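PDB 4EDP: ABC transporter, substrate-binding protein from Clostridium perfringens, which probably captures a small solute outside the membrane and delivers it to the permease of an ABC import system. Local coordinates for residues N197-K209 with V338-M350. Sequence-based numbering, arbitrary orientation.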
loop_
_atom_site.group_PDB
_atom_site.type_symbol
_atom_site.label_atom_id
_atom_site.label_comp_id
_atom_site.label_asym_id
_atom_site.label_seq_id
_atom_site.Cartn_x
_atom_site.Cartn_y
_atom_site.Cartn_z
ATOM N N ASN A 197 10.462 -9.697 17.677
ATOM C CA ASN A 197 9.532 -8.578 17.684
ATOM C C ASN A 197 10.127 -7.286 17.100
ATOM O O ASN A 197 9.574 -6.202 17.301
ATOM C CB ASN A 197 8.955 -8.402 19.098
ATOM C CG ASN A 197 8.129 -9.610 19.530
ATOM O OD1 ASN A 197 7.381 -10.168 18.726
ATOM N ND2 ASN A 197 8.250 -10.013 20.795
ATOM N N GLY A 198 11.233 -7.422 16.356
ATOM C CA GLY A 198 11.915 -6.297 15.710
ATOM C C GLY A 198 13.052 -5.626 16.460
ATOM O O GLY A 198 13.570 -4.600 16.016
ATOM N N GLU A 199 13.459 -6.180 17.596
ATOM C CA GLU A 199 14.531 -5.545 18.365
ATOM C C GLU A 199 15.820 -5.350 17.550
ATOM O O GLU A 199 16.421 -4.271 17.582
ATOM C CB GLU A 199 14.777 -6.309 19.666
ATOM C CG GLU A 199 13.569 -6.269 20.589
ATOM C CD GLU A 199 13.214 -4.860 21.032
ATOM O OE1 GLU A 199 14.122 -4.167 21.527
ATOM O OE2 GLU A 199 12.029 -4.462 20.912
ATOM N N ALA A 200 16.231 -6.368 16.798
ATOM C CA ALA A 200 17.441 -6.250 15.989
ATOM C C ALA A 200 17.246 -5.228 14.867
ATOM O O ALA A 200 18.155 -4.489 14.533
ATOM C CB ALA A 200 17.856 -7.616 15.405
ATOM N N ALA A 201 16.036 -5.167 14.326
ATOM C CA ALA A 201 15.743 -4.225 13.251
ATOM C C ALA A 201 15.919 -2.819 13.810
ATOM O O ALA A 201 16.488 -1.946 13.155
ATOM C CB ALA A 201 14.333 -4.426 12.723
ATOM N N PHE A 202 15.430 -2.593 15.028
ATOM C CA PHE A 202 15.555 -1.269 15.613
ATOM C C PHE A 202 16.997 -0.898 15.915
ATOM O O PHE A 202 17.347 0.288 15.796
ATOM C CB PHE A 202 14.566 -1.022 16.764
ATOM C CG PHE A 202 13.178 -0.721 16.276
ATOM C CD1 PHE A 202 12.872 0.518 15.766
ATOM C CD2 PHE A 202 12.190 -1.683 16.296
ATOM C CE1 PHE A 202 11.603 0.799 15.286
ATOM C CE2 PHE A 202 10.927 -1.404 15.811
ATOM C CZ PHE A 202 10.636 -0.155 15.316
ATOM N N LYS A 203 17.848 -1.884 16.231
ATOM C CA LYS A 203 19.267 -1.610 16.446
ATOM C C LYS A 203 19.898 -1.184 15.115
ATOM O O LYS A 203 20.796 -0.328 15.103
ATOM C CB LYS A 203 20.008 -2.810 17.039
ATOM C CG LYS A 203 19.642 -3.150 18.479
ATOM C CD LYS A 203 19.999 -2.036 19.460
ATOM C CE LYS A 203 19.743 -2.477 20.902
ATOM N NZ LYS A 203 20.139 -1.435 21.899
ATOM N N GLU A 204 19.443 -1.764 13.999
ATOM C CA GLU A 204 19.957 -1.358 12.680
ATOM C C GLU A 204 19.450 0.045 12.341
ATOM O O GLU A 204 20.163 0.831 11.725
ATOM C CB GLU A 204 19.608 -2.348 11.576
ATOM C CG GLU A 204 20.319 -3.679 11.684
ATOM C CD GLU A 204 21.834 -3.580 11.455
ATOM O OE1 GLU A 204 22.339 -2.543 10.986
ATOM O OE2 GLU A 204 22.521 -4.567 11.730
ATOM N N LEU A 205 18.232 0.363 12.739
ATOM C CA LEU A 205 17.703 1.718 12.513
ATOM C C LEU A 205 18.529 2.747 13.300
ATOM O O LEU A 205 18.767 3.855 12.800
ATOM C CB LEU A 205 16.213 1.798 12.822
ATOM C CG LEU A 205 15.308 1.057 11.821
ATOM C CD1 LEU A 205 13.896 0.975 12.332
ATOM C CD2 LEU A 205 15.334 1.758 10.440
ATOM N N GLU A 206 18.954 2.411 14.522
ATOM C CA GLU A 206 19.829 3.320 15.276
ATOM C C GLU A 206 21.093 3.574 14.469
ATOM O O GLU A 206 21.590 4.718 14.389
ATOM C CB GLU A 206 20.271 2.738 16.642
ATOM C CG GLU A 206 19.207 2.556 17.635
ATOM C CD GLU A 206 19.743 2.064 18.985
ATOM O OE1 GLU A 206 20.910 1.610 19.069
ATOM O OE2 GLU A 206 18.983 2.142 19.965
ATOM N N ALA A 207 21.633 2.502 13.885
ATOM C CA ALA A 207 22.853 2.598 13.101
ATOM C C ALA A 207 22.676 3.442 11.840
ATOM O O ALA A 207 23.645 3.995 11.322
ATOM C CB ALA A 207 23.387 1.209 12.743
ATOM N N LEU A 208 21.450 3.545 11.340
ATOM C CA LEU A 208 21.196 4.328 10.124
ATOM C C LEU A 208 21.076 5.837 10.398
ATOM O O LEU A 208 21.170 6.651 9.469
ATOM C CB LEU A 208 19.887 3.849 9.499
ATOM C CG LEU A 208 19.457 4.414 8.159
ATOM C CD1 LEU A 208 20.500 4.045 7.073
ATOM C CD2 LEU A 208 18.075 3.859 7.799
ATOM N N LYS A 209 20.885 6.198 11.663
ATOM C CA LYS A 209 20.665 7.599 12.065
ATOM C C LYS A 209 21.562 8.660 11.445
ATOM O O LYS A 209 21.060 9.702 11.059
ATOM C CB LYS A 209 20.677 7.776 13.578
ATOM C CG LYS A 209 19.528 7.109 14.343
ATOM C CD LYS A 209 19.735 7.205 15.870
ATOM C CE LYS A 209 19.796 8.644 16.386
ATOM N NZ LYS A 209 18.546 9.430 16.104
ATOM N N VAL A 338 2.178 -5.553 17.178
ATOM C CA VAL A 338 3.357 -4.948 17.781
ATOM C C VAL A 338 3.543 -3.468 17.405
ATOM O O VAL A 338 4.543 -2.871 17.756
ATOM C CB VAL A 338 4.668 -5.708 17.378
ATOM C CG1 VAL A 338 4.703 -7.120 17.983
ATOM C CG2 VAL A 338 4.871 -5.762 15.853
ATOM N N MET A 339 2.540 -2.884 16.762
ATOM C CA MET A 339 2.638 -1.510 16.273
ATOM C C MET A 339 2.899 -0.469 17.372
ATOM O O MET A 339 3.706 0.436 17.180
ATOM C CB MET A 339 1.382 -1.149 15.473
ATOM C CG MET A 339 1.579 0.054 14.551
ATOM S SD MET A 339 2.877 -0.246 13.321
ATOM C CE MET A 339 2.878 1.345 12.479
ATOM N N ASP A 340 2.231 -0.586 18.517
ATOM C CA ASP A 340 2.438 0.379 19.600
ATOM C C ASP A 340 3.909 0.346 20.044
ATOM O O ASP A 340 4.537 1.389 20.263
ATOM C CB ASP A 340 1.499 0.131 20.788
ATOM C CG ASP A 340 0.044 0.458 20.469
ATOM O OD1 ASP A 340 -0.235 1.126 19.449
ATOM O OD2 ASP A 340 -0.829 0.054 21.262
ATOM N N GLN A 341 4.455 -0.851 20.153
ATOM C CA GLN A 341 5.851 -1.032 20.531
ATOM C C GLN A 341 6.759 -0.411 19.469
ATOM O O GLN A 341 7.701 0.320 19.796
ATOM C CB GLN A 341 6.166 -2.523 20.683
ATOM C CG GLN A 341 7.605 -2.852 21.083
ATOM C CD GLN A 341 7.821 -4.357 21.290
ATOM O OE1 GLN A 341 6.868 -5.113 21.426
ATOM N NE2 GLN A 341 9.083 -4.788 21.317
ATOM N N TRP A 342 6.454 -0.686 18.205
ATOM C CA TRP A 342 7.244 -0.161 17.080
ATOM C C TRP A 342 7.246 1.356 17.028
ATOM O O TRP A 342 8.297 1.972 16.866
ATOM C CB TRP A 342 6.751 -0.759 15.771
ATOM C CG TRP A 342 7.260 -2.148 15.522
ATOM C CD1 TRP A 342 7.742 -3.031 16.452
ATOM C CD2 TRP A 342 7.211 -2.870 14.278
ATOM N NE1 TRP A 342 8.074 -4.220 15.852
ATOM C CE2 TRP A 342 7.742 -4.160 14.523
ATOM C CE3 TRP A 342 6.807 -2.541 12.986
ATOM C CZ2 TRP A 342 7.873 -5.108 13.517
ATOM C CZ3 TRP A 342 6.940 -3.488 11.980
ATOM C CH2 TRP A 342 7.457 -4.759 12.253
ATOM N N VAL A 343 6.074 1.959 17.161
ATOM C CA VAL A 343 5.974 3.410 17.179
ATOM C C VAL A 343 6.801 4.000 18.336
ATOM O O VAL A 343 7.537 4.959 18.147
ATOM C CB VAL A 343 4.513 3.847 17.268
ATOM C CG1 VAL A 343 4.421 5.332 17.525
ATOM C CG2 VAL A 343 3.783 3.458 15.983
ATOM N N ASN A 344 6.674 3.424 19.530
ATOM C CA ASN A 344 7.451 3.891 20.678
ATOM C C ASN A 344 8.950 3.808 20.393
ATOM O O ASN A 344 9.680 4.784 20.572
ATOM C CB ASN A 344 7.112 3.091 21.940
ATOM C CG ASN A 344 5.754 3.438 22.512
ATOM O OD1 ASN A 344 5.084 4.350 22.033
ATOM N ND2 ASN A 344 5.350 2.728 23.565
ATOM N N ASN A 345 9.399 2.645 19.941
ATOM C CA ASN A 345 10.821 2.430 19.614
ATOM C C ASN A 345 11.324 3.392 18.538
ATOM O O ASN A 345 12.419 3.955 18.647
ATOM C CB ASN A 345 11.051 1.014 19.095
ATOM C CG ASN A 345 11.093 -0.038 20.194
ATOM O OD1 ASN A 345 11.322 0.266 21.364
ATOM N ND2 ASN A 345 10.919 -1.302 19.800
ATOM N N TRP A 346 10.518 3.565 17.497
ATOM C CA TRP A 346 10.869 4.431 16.364
ATOM C C TRP A 346 11.049 5.867 16.814
ATOM O O TRP A 346 12.070 6.490 16.527
ATOM C CB TRP A 346 9.766 4.371 15.313
ATOM C CG TRP A 346 10.014 5.201 14.081
ATOM C CD1 TRP A 346 9.770 6.544 13.924
ATOM C CD2 TRP A 346 10.503 4.731 12.812
ATOM N NE1 TRP A 346 10.089 6.929 12.644
ATOM C CE2 TRP A 346 10.532 5.835 11.940
ATOM C CE3 TRP A 346 10.898 3.477 12.329
ATOM C CZ2 TRP A 346 10.966 5.729 10.622
ATOM C CZ3 TRP A 346 11.327 3.363 11.021
ATOM C CH2 TRP A 346 11.361 4.489 10.176
ATOM N N ASN A 347 10.047 6.388 17.515
ATOM C CA ASN A 347 10.104 7.756 18.005
ATOM C C ASN A 347 11.269 7.981 18.969
ATOM O O ASN A 347 11.910 9.019 18.927
ATOM C CB ASN A 347 8.768 8.158 18.642
ATOM C CG ASN A 347 7.645 8.297 17.614
ATOM O OD1 ASN A 347 7.905 8.486 16.426
ATOM N ND2 ASN A 347 6.400 8.230 18.071
ATOM N N ARG A 348 11.533 7.013 19.839
ATOM C CA ARG A 348 12.646 7.107 20.777
ATOM C C ARG A 348 13.958 7.229 20.009
ATOM O O ARG A 348 14.830 8.017 20.368
ATOM C CB ARG A 348 12.667 5.870 21.681
ATOM C CG ARG A 348 13.860 5.761 22.630
ATOM C CD ARG A 348 13.729 4.525 23.514
ATOM N NE ARG A 348 13.578 3.299 22.730
ATOM C CZ ARG A 348 14.588 2.585 22.234
ATOM N NH1 ARG A 348 15.846 2.962 22.437
ATOM N NH2 ARG A 348 14.340 1.490 21.522
ATOM N N ILE A 349 14.075 6.463 18.931
ATOM C CA ILE A 349 15.279 6.450 18.103
ATOM C C ILE A 349 15.452 7.601 17.139
ATOM O O ILE A 349 16.530 8.184 17.048
ATOM C CB ILE A 349 15.313 5.204 17.197
ATOM C CG1 ILE A 349 15.646 3.967 18.006
ATOM C CG2 ILE A 349 16.361 5.373 16.125
ATOM C CD1 ILE A 349 15.667 2.711 17.159
ATOM N N MET A 350 14.404 7.901 16.388
ATOM C CA MET A 350 14.465 8.941 15.369
ATOM C C MET A 350 14.089 10.330 15.878
ATOM O O MET A 350 14.633 11.334 15.407
ATOM C CB MET A 350 13.528 8.570 14.207
ATOM C CG MET A 350 13.905 7.299 13.436
ATOM S SD MET A 350 15.384 7.499 12.420
ATOM C CE MET A 350 15.736 5.794 11.976
HETATM O O HOH W 1 16.703 0.179 19.510
#
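Phe202 is the knob of this contact, set in a hole formed by Trp342, Asn345, Trp346 and Ile349 where helices 199-208 and 338-350 run side by side, their axes 10.0 Å apart and inclined by 20°. Its ring turns an edge to the face of the Trp342 five-membered ring, an edge-to-face pair with CE2 3.6 Å from Trp342 CD1. Asn345 CB makes a CH-pi contact over the centre of the Phe202 ring, while Ile349 CD1 abuts the ring edge. With CG anti to the carbonyl carbon (chi1 -79°), Trp342 holds its indole between Phe202 and Val338 CG2 on opposite faces. Deeper in, Leu205 CD1 packs 3.7 Å from Trp346 CZ3, and both residues continue into the domain, Leu205 onto helix 178-189 and Trp346 onto strand 168-171. Polar bonds border this core. Trp342 NE1 donates almost straight (167°) to Asn197 O, 2.9 Å away, in its own ring plane but above that of the carbonyl. In one of two modelled positions of Glu199, OE2 takes a bent, less certain bond from NE2 of the extended Gln341, at 3.0 Å. At the other end Lys209 curls at chi3 and chi4, placing NZ 2.6 Å from Ile349 O. A water links Glu206 OE2 to Arg348 NH2, weakly on the arginine side. The aromatic core thus fastens the C-terminal helix to its domain, and Lys209, bound to a carbonyl near that helix's C-terminal end, probably offsets its partial negative charge.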